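Local coordinates for 6-phospho-beta-d glycosidase (Streptococcus pyogenes, PDB 5FOO), which probably hydrolyses 6-phosphorylated beta-glucosides, as a glycoside hydrolase of family 1, at residues Trp160-Asn164 against Ala199-Ile204; Arg218-Asn224 against Val291-Asn297. The protein carries 1 engineered substitution. All blocks are in the same frame, centred on the assembly; numbering follows the deposited sequence.

Contact 1 (Trp160-Asn164 against Ala199-Ile204); sequences WFVHN and ATAKVI. With JAZ (6-phosphocyclophellitol), chain G.
V162 and T200 have the nearest CA atoms of the two segments, 6.0 Å apart. The strand 159-161 turns a corner at V162 before the short strand 163-164, and this bend presents V162 to the helix 186-208. V162 and V203 meet tip to tip, CG2 of V162 lying 3.7 Å from CG1 of V203. V162 holds its other methyl, CG1, opposite its backbone N (chi1 -179°), which lays it beside T200, 4.0 Å from the T200 CA, and the same methyl covers the centre of one face of the H163 ring. T200 comes to that ring at its edge, OG1 of T200 lying 3.2 Å from CD2 of H163. Beyond the pair, L196 O accepts hydrogen bonds from both H163 NE2 and T200 OG1, while H163 ND1 pairs with ND1 of H118. N164 turns to the ligand pocket instead, its ND2 making a weak bond of 3.3 Å to O17 of 6-phosphocyclophellitol. The corner at V162 thus meets the helix through apolar methyl contacts, and a buried imidazole, held at both nitrogens, is fixed in rotation; its bond to a carbonyl is consistent with a proton on NE2.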
loop_
_atom_site.group_PDB
_atom_site.type_symbol
_atom_site.label_atom_id
_atom_site.label_comp_id
_atom_site.label_asym_id
_atom_site.label_seq_id
_atom_site.Cartn_x
_atom_site.Cartn_y
_atom_site.Cartn_z
ATOM N N TRP A 160 5.908 10.543 6.212
ATOM C CA TRP A 160 4.588 10.654 5.697
ATOM C C TRP A 160 4.497 10.015 4.283
ATOM O O TRP A 160 5.428 10.122 3.492
ATOM C CB TRP A 160 4.230 12.130 5.586
ATOM C CG TRP A 160 4.050 12.847 6.846
ATOM C CD1 TRP A 160 4.985 13.653 7.473
ATOM C CD2 TRP A 160 2.888 12.883 7.655
ATOM N NE1 TRP A 160 4.453 14.182 8.630
ATOM C CE2 TRP A 160 3.157 13.750 8.753
ATOM C CE3 TRP A 160 1.643 12.263 7.592
ATOM C CZ2 TRP A 160 2.217 14.000 9.755
ATOM C CZ3 TRP A 160 0.708 12.551 8.590
ATOM C CH2 TRP A 160 1.020 13.381 9.662
ATOM N N PHE A 161 3.347 9.432 3.979
ATOM C CA PHE A 161 3.064 8.855 2.686
ATOM C C PHE A 161 1.668 9.231 2.229
ATOM O O PHE A 161 0.742 9.231 3.002
ATOM C CB PHE A 161 3.322 7.344 2.749
ATOM C CG PHE A 161 4.774 7.000 2.859
ATOM C CD1 PHE A 161 5.573 6.935 1.733
ATOM C CD2 PHE A 161 5.355 6.825 4.094
ATOM C CE1 PHE A 161 6.946 6.708 1.830
ATOM C CE2 PHE A 161 6.730 6.566 4.209
ATOM C CZ PHE A 161 7.521 6.519 3.092
ATOM N N VAL A 162 1.514 9.590 0.956
ATOM C CA VAL A 162 0.252 10.167 0.531
ATOM C C VAL A 162 -0.798 9.053 0.224
ATOM O O VAL A 162 -1.921 9.150 0.684
ATOM C CB VAL A 162 0.386 11.124 -0.683
ATOM C CG1 VAL A 162 -1.007 11.692 -1.039
ATOM C CG2 VAL A 162 1.297 12.319 -0.372
ATOM N N HIS A 163 -0.412 8.034 -0.551
ATOM C CA HIS A 163 -1.286 6.914 -0.854
ATOM C C HIS A 163 -0.546 5.597 -0.645
ATOM O O HIS A 163 0.689 5.512 -0.768
ATOM C CB HIS A 163 -1.676 6.894 -2.335
ATOM C CG HIS A 163 -2.258 8.163 -2.883
ATOM N ND1 HIS A 163 -3.503 8.605 -2.548
ATOM C CD2 HIS A 163 -1.807 9.010 -3.814
ATOM C CE1 HIS A 163 -3.793 9.702 -3.214
ATOM N NE2 HIS A 163 -2.767 9.978 -3.982
ATOM N N ASN A 164 -1.325 4.551 -0.384
ATOM C CA ASN A 164 -0.911 3.205 -0.659
ATOM C C ASN A 164 -1.463 2.763 -2.010
ATOM O O ASN A 164 -2.685 2.746 -2.209
ATOM C CB ASN A 164 -1.447 2.273 0.415
ATOM C CG ASN A 164 -1.101 0.829 0.133
ATOM O OD1 ASN A 164 -0.004 0.365 0.456
ATOM N ND2 ASN A 164 -2.027 0.116 -0.481
ATOM N N ALA A 199 -3.087 14.696 -6.853
ATOM C CA ALA A 199 -3.243 14.731 -5.394
ATOM C C ALA A 199 -1.952 14.492 -4.634
ATOM O O ALA A 199 -1.717 15.120 -3.641
ATOM C CB ALA A 199 -4.290 13.737 -4.949
ATOM N N THR A 200 -1.130 13.595 -5.121
ATOM C CA THR A 200 0.176 13.322 -4.531
ATOM C C THR A 200 1.026 14.620 -4.492
ATOM O O THR A 200 1.566 15.002 -3.438
ATOM C CB THR A 200 0.921 12.242 -5.280
ATOM O OG1 THR A 200 0.141 11.032 -5.345
ATOM C CG2 THR A 200 2.248 11.888 -4.567
ATOM N N ALA A 201 1.074 15.303 -5.628
ATOM C CA ALA A 201 1.865 16.528 -5.773
ATOM C C ALA A 201 1.301 17.691 -4.960
ATOM O O ALA A 201 2.066 18.418 -4.335
ATOM C CB ALA A 201 1.972 16.910 -7.239
ATOM N N LYS A 202 -0.023 17.832 -4.904
ATOM C CA LYS A 202 -0.644 18.810 -4.073
ATOM C C LYS A 202 -0.485 18.586 -2.568
ATOM O O LYS A 202 -0.342 19.548 -1.801
ATOM C CB LYS A 202 -2.115 18.983 -4.431
ATOM C CG LYS A 202 -2.281 19.571 -5.814
ATOM C CD LYS A 202 -3.709 20.025 -6.078
ATOM C CE LYS A 202 -3.764 21.504 -5.780
ATOM N NZ LYS A 202 -5.137 22.007 -5.922
ATOM N N VAL A 203 -0.494 17.332 -2.134
ATOM C CA VAL A 203 -0.292 17.037 -0.726
ATOM C C VAL A 203 1.167 17.333 -0.367
ATOM O O VAL A 203 1.459 17.895 0.717
ATOM C CB VAL A 203 -0.715 15.590 -0.345
ATOM C CG1 VAL A 203 -0.281 15.282 1.069
ATOM C CG2 VAL A 203 -2.251 15.538 -0.422
ATOM N N ILE A 204 2.058 16.961 -1.258
ATOM C CA ILE A 204 3.478 17.275 -1.083
ATOM C C ILE A 204 3.713 18.761 -1.002
ATOM O O ILE A 204 4.423 19.205 -0.115
ATOM C CB ILE A 204 4.349 16.611 -2.161
ATOM C CG1 ILE A 204 4.369 15.083 -1.934
ATOM C CG2 ILE A 204 5.757 17.194 -2.170
ATOM C CD1 ILE A 204 4.993 14.313 -3.115
HETATM C C2 JAZ G . -3.482 -6.112 1.736
HETATM C C3 JAZ G . -2.879 -4.706 1.938
HETATM C C4 JAZ G . -2.223 -4.214 0.652
HETATM C C5 JAZ G . -1.130 -5.151 0.158
HETATM C C6 JAZ G . -1.651 -6.569 0.060
HETATM C C7 JAZ G . -2.332 -7.034 1.347
HETATM C C8 JAZ G . -2.721 -8.510 1.297
HETATM O O9 JAZ G . -3.679 -8.660 0.253
HETATM P P10 JAZ G . -4.791 -9.787 0.383
HETATM O O11 JAZ G . -5.620 -9.606 -0.839
HETATM O O12 JAZ G . -5.428 -9.765 1.710
HETATM O O13 JAZ G . -4.066 -11.061 0.360
HETATM O O14 JAZ G . -2.517 -6.687 -1.076
HETATM O O15 JAZ G . -4.038 -6.608 2.959
HETATM O O16 JAZ G . -3.944 -3.850 2.266
HETATM O O17 JAZ G . -1.702 -2.909 0.842
#

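Contact 2 (Arg218-Asn224 against Val291-Asn297); sequences RIGTILN and VDYLGLN. With EDO (1,2-ethanediol), chain H.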
loop_
_atom_site.group_PDB
_atom_site.type_symbol
_atom_site.label_atom_id
_atom_site.label_comp_id
_atom_site.label_asym_id
_atom_site.label_seq_id
_atom_site.Cartn_x
_atom_site.Cartn_y
_atom_site.Cartn_z
ATOM N N ARG A 218 10.046 13.809 5.988
ATOM C CA ARG A 218 10.046 13.421 4.604
ATOM C C ARG A 218 8.674 12.958 4.187
ATOM O O ARG A 218 7.921 12.521 5.029
ATOM C CB ARG A 218 11.149 12.375 4.344
ATOM C CG ARG A 218 12.531 13.069 4.304
ATOM C CD ARG A 218 13.655 12.124 3.919
ATOM N NE ARG A 218 13.792 11.080 4.935
ATOM C CZ ARG A 218 14.622 10.029 4.849
ATOM N NH1 ARG A 218 15.390 9.888 3.753
ATOM N NH2 ARG A 218 14.657 9.106 5.844
ATOM N N ILE A 219 8.345 13.125 2.899
ATOM C CA ILE A 219 7.070 12.771 2.357
ATOM C C ILE A 219 7.241 12.083 1.053
ATOM O O ILE A 219 8.093 12.456 0.258
ATOM C CB ILE A 219 6.120 13.950 2.219
ATOM C CG1 ILE A 219 4.739 13.444 1.795
ATOM C CG2 ILE A 219 6.675 15.046 1.310
ATOM C CD1 ILE A 219 3.662 14.388 2.151
ATOM N N GLY A 220 6.494 10.985 0.898
ATOM C CA GLY A 220 6.570 10.189 -0.289
ATOM C C GLY A 220 5.246 9.578 -0.601
ATOM O O GLY A 220 4.193 10.113 -0.230
ATOM N N THR A 221 5.301 8.490 -1.368
ATOM C CA THR A 221 4.102 7.712 -1.685
ATOM C C THR A 221 4.505 6.252 -1.698
ATOM O O THR A 221 5.686 5.957 -1.652
ATOM C CB THR A 221 3.424 8.216 -2.982
ATOM O OG1 THR A 221 2.115 7.643 -3.075
ATOM C CG2 THR A 221 4.270 7.844 -4.239
ATOM N N ILE A 222 3.529 5.337 -1.670
ATOM C CA ILE A 222 3.791 3.904 -1.654
ATOM C C ILE A 222 3.284 3.319 -2.956
ATOM O O ILE A 222 2.079 3.341 -3.244
ATOM C CB ILE A 222 3.148 3.225 -0.432
ATOM C CG1 ILE A 222 3.703 3.786 0.890
ATOM C CG2 ILE A 222 3.356 1.720 -0.460
ATOM C CD1 ILE A 222 2.779 3.546 2.063
ATOM N N LEU A 223 4.197 2.776 -3.724
ATOM C CA LEU A 223 3.935 2.349 -5.080
ATOM C C LEU A 223 4.338 0.894 -5.268
ATOM O O LEU A 223 4.801 0.290 -4.330
ATOM C CB LEU A 223 4.639 3.243 -6.088
ATOM C CG LEU A 223 4.318 4.716 -6.047
ATOM C CD1 LEU A 223 5.071 5.434 -7.138
ATOM C CD2 LEU A 223 2.835 5.013 -6.171
ATOM N N ASN A 224 4.037 0.320 -6.447
ATOM C CA ASN A 224 4.517 -1.023 -6.894
ATOM C C ASN A 224 5.554 -0.838 -7.985
ATOM O O ASN A 224 5.388 -0.040 -8.952
ATOM C CB ASN A 224 3.380 -1.848 -7.455
ATOM C CG ASN A 224 2.667 -2.704 -6.384
ATOM O OD1 ASN A 224 3.080 -3.859 -6.109
ATOM N ND2 ASN A 224 1.546 -2.172 -5.821
ATOM N N VAL A 291 8.488 13.280 -4.703
ATOM C CA VAL A 291 8.686 12.612 -3.424
ATOM C C VAL A 291 10.109 12.783 -2.884
ATOM O O VAL A 291 11.013 12.934 -3.652
ATOM C CB VAL A 291 8.378 11.113 -3.532
ATOM C CG1 VAL A 291 6.919 10.870 -3.971
ATOM C CG2 VAL A 291 9.396 10.387 -4.406
ATOM N N ASP A 292 10.298 12.726 -1.570
ATOM C CA ASP A 292 11.682 12.622 -0.928
ATOM C C ASP A 292 12.163 11.190 -0.977
ATOM O O ASP A 292 13.351 10.892 -1.057
ATOM C CB ASP A 292 11.576 13.028 0.543
ATOM C CG ASP A 292 11.142 14.437 0.686
ATOM O OD1 ASP A 292 11.808 15.200 -0.003
ATOM O OD2 ASP A 292 10.179 14.825 1.412
ATOM N N TYR A 293 11.206 10.273 -0.929
ATOM C CA TYR A 293 11.488 8.864 -0.854
ATOM C C TYR A 293 10.236 8.039 -1.200
ATOM O O TYR A 293 9.146 8.604 -1.388
ATOM C CB TYR A 293 12.066 8.497 0.524
ATOM C CG TYR A 293 11.280 8.727 1.764
ATOM C CD1 TYR A 293 9.989 9.180 1.771
ATOM C CD2 TYR A 293 11.866 8.421 3.004
ATOM C CE1 TYR A 293 9.292 9.354 2.928
ATOM C CE2 TYR A 293 11.184 8.614 4.183
ATOM C CZ TYR A 293 9.879 9.029 4.131
ATOM O OH TYR A 293 9.185 9.220 5.295
ATOM N N LEU A 294 10.399 6.732 -1.332
ATOM C CA LEU A 294 9.276 5.858 -1.706
ATOM C C LEU A 294 9.161 4.700 -0.784
ATOM O O LEU A 294 10.170 4.177 -0.257
ATOM C CB LEU A 294 9.451 5.275 -3.087
ATOM C CG LEU A 294 9.261 6.255 -4.242
ATOM C CD1 LEU A 294 9.820 5.605 -5.494
ATOM C CD2 LEU A 294 7.837 6.750 -4.445
ATOM N N GLY A 295 7.932 4.256 -0.635
ATOM C CA GLY A 295 7.719 2.877 -0.248
ATOM C C GLY A 295 7.380 2.089 -1.484
ATOM O O GLY A 295 6.622 2.573 -2.360
ATOM N N LEU A 296 7.958 0.907 -1.573
ATOM C CA LEU A 296 7.714 -0.001 -2.661
ATOM C C LEU A 296 7.182 -1.292 -2.099
ATOM O O LEU A 296 7.799 -1.867 -1.228
ATOM C CB LEU A 296 8.975 -0.284 -3.462
ATOM C CG LEU A 296 9.475 0.963 -4.156
ATOM C CD1 LEU A 296 10.666 0.581 -5.003
ATOM C CD2 LEU A 296 8.423 1.634 -5.039
ATOM N N ASN A 297 6.003 -1.697 -2.565
ATOM C CA ASN A 297 5.324 -2.912 -2.109
ATOM C C ASN A 297 5.647 -4.062 -3.029
ATOM O O ASN A 297 5.658 -3.916 -4.253
ATOM C CB ASN A 297 3.794 -2.760 -2.014
ATOM C CG ASN A 297 3.343 -1.765 -0.940
ATOM O OD1 ASN A 297 4.066 -1.418 0.006
ATOM N ND2 ASN A 297 2.140 -1.298 -1.088
HETATM C C1 EDO H . 12.833 10.766 9.219
HETATM O O1 EDO H . 12.865 9.917 8.074
HETATM C C2 EDO H . 13.116 12.186 8.853
HETATM O O2 EDO H . 12.957 12.245 7.459
#
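I219 and D292 open the pairing with two bonds that close on each other. D292 OD2 accepts the I219 amide with its anti lone pair, 2.9 Å from N to OD2, and the amide of D292 returns a bond to the carbonyl of I219, nearly in line with the C=O. The other carboxylate oxygen, OD1, forms a salt bridge with R208. Further along, three nearly straight backbone bonds carry the parallel pairing: G295 N to T221 O at 3.0 Å, L223 N to G295 O at 2.8 Å and N297 N to L223 O at 2.9 Å. Between them lies a short CA-H...O contact, 3.2 Å from the CA of I222 to the O of G295.

Y293 turns one ring face to R218, whose CB sits 3.8 Å from the ring centroid in a CH-pi contact, while the hydroxyl bonds to D159. The bend at chi3 (-64°) sets one face of the R218 guanidinium against CD2 of Y293, the two planes 40° apart, and lets NE and NH2 reach a 1,2-ethanediol, probably from the crystallisation liquor. At the far end N224 ND2 is taken by E165, and N297 shares its amide between S365 at OD1 and N164 at ND2. L223 packs on the helix 235-258, L296 on 344-356, and L294 on both. Two adjacent parallel strands, apolar toward the helices and carrying asparagines to the pocket end, are characteristic of the TIM barrel of family 1 glycosidases.

Contact 1 and contact 2 follow one another along the chain and lie side by side in the barrel, their centres about 9 Å apart. Contact 1 joins a barrel strand to the helix 186-208; that helix leads into the strand 218-224, completing a beta-alpha-beta crossover, and contact 2 then pairs this strand with 293-297, the next in the closed eight-stranded sheet. Probable backbone hydrogen bonds, W160 O to G220 N and V162 N to G220 O, join the two contacts directly, and F161 packs its ring nearly parallel to that of Y293. The strands on the two flanks of 218-224 lead to N164 and N297 at one end of the barrel, where the phosphorylated ligand binds.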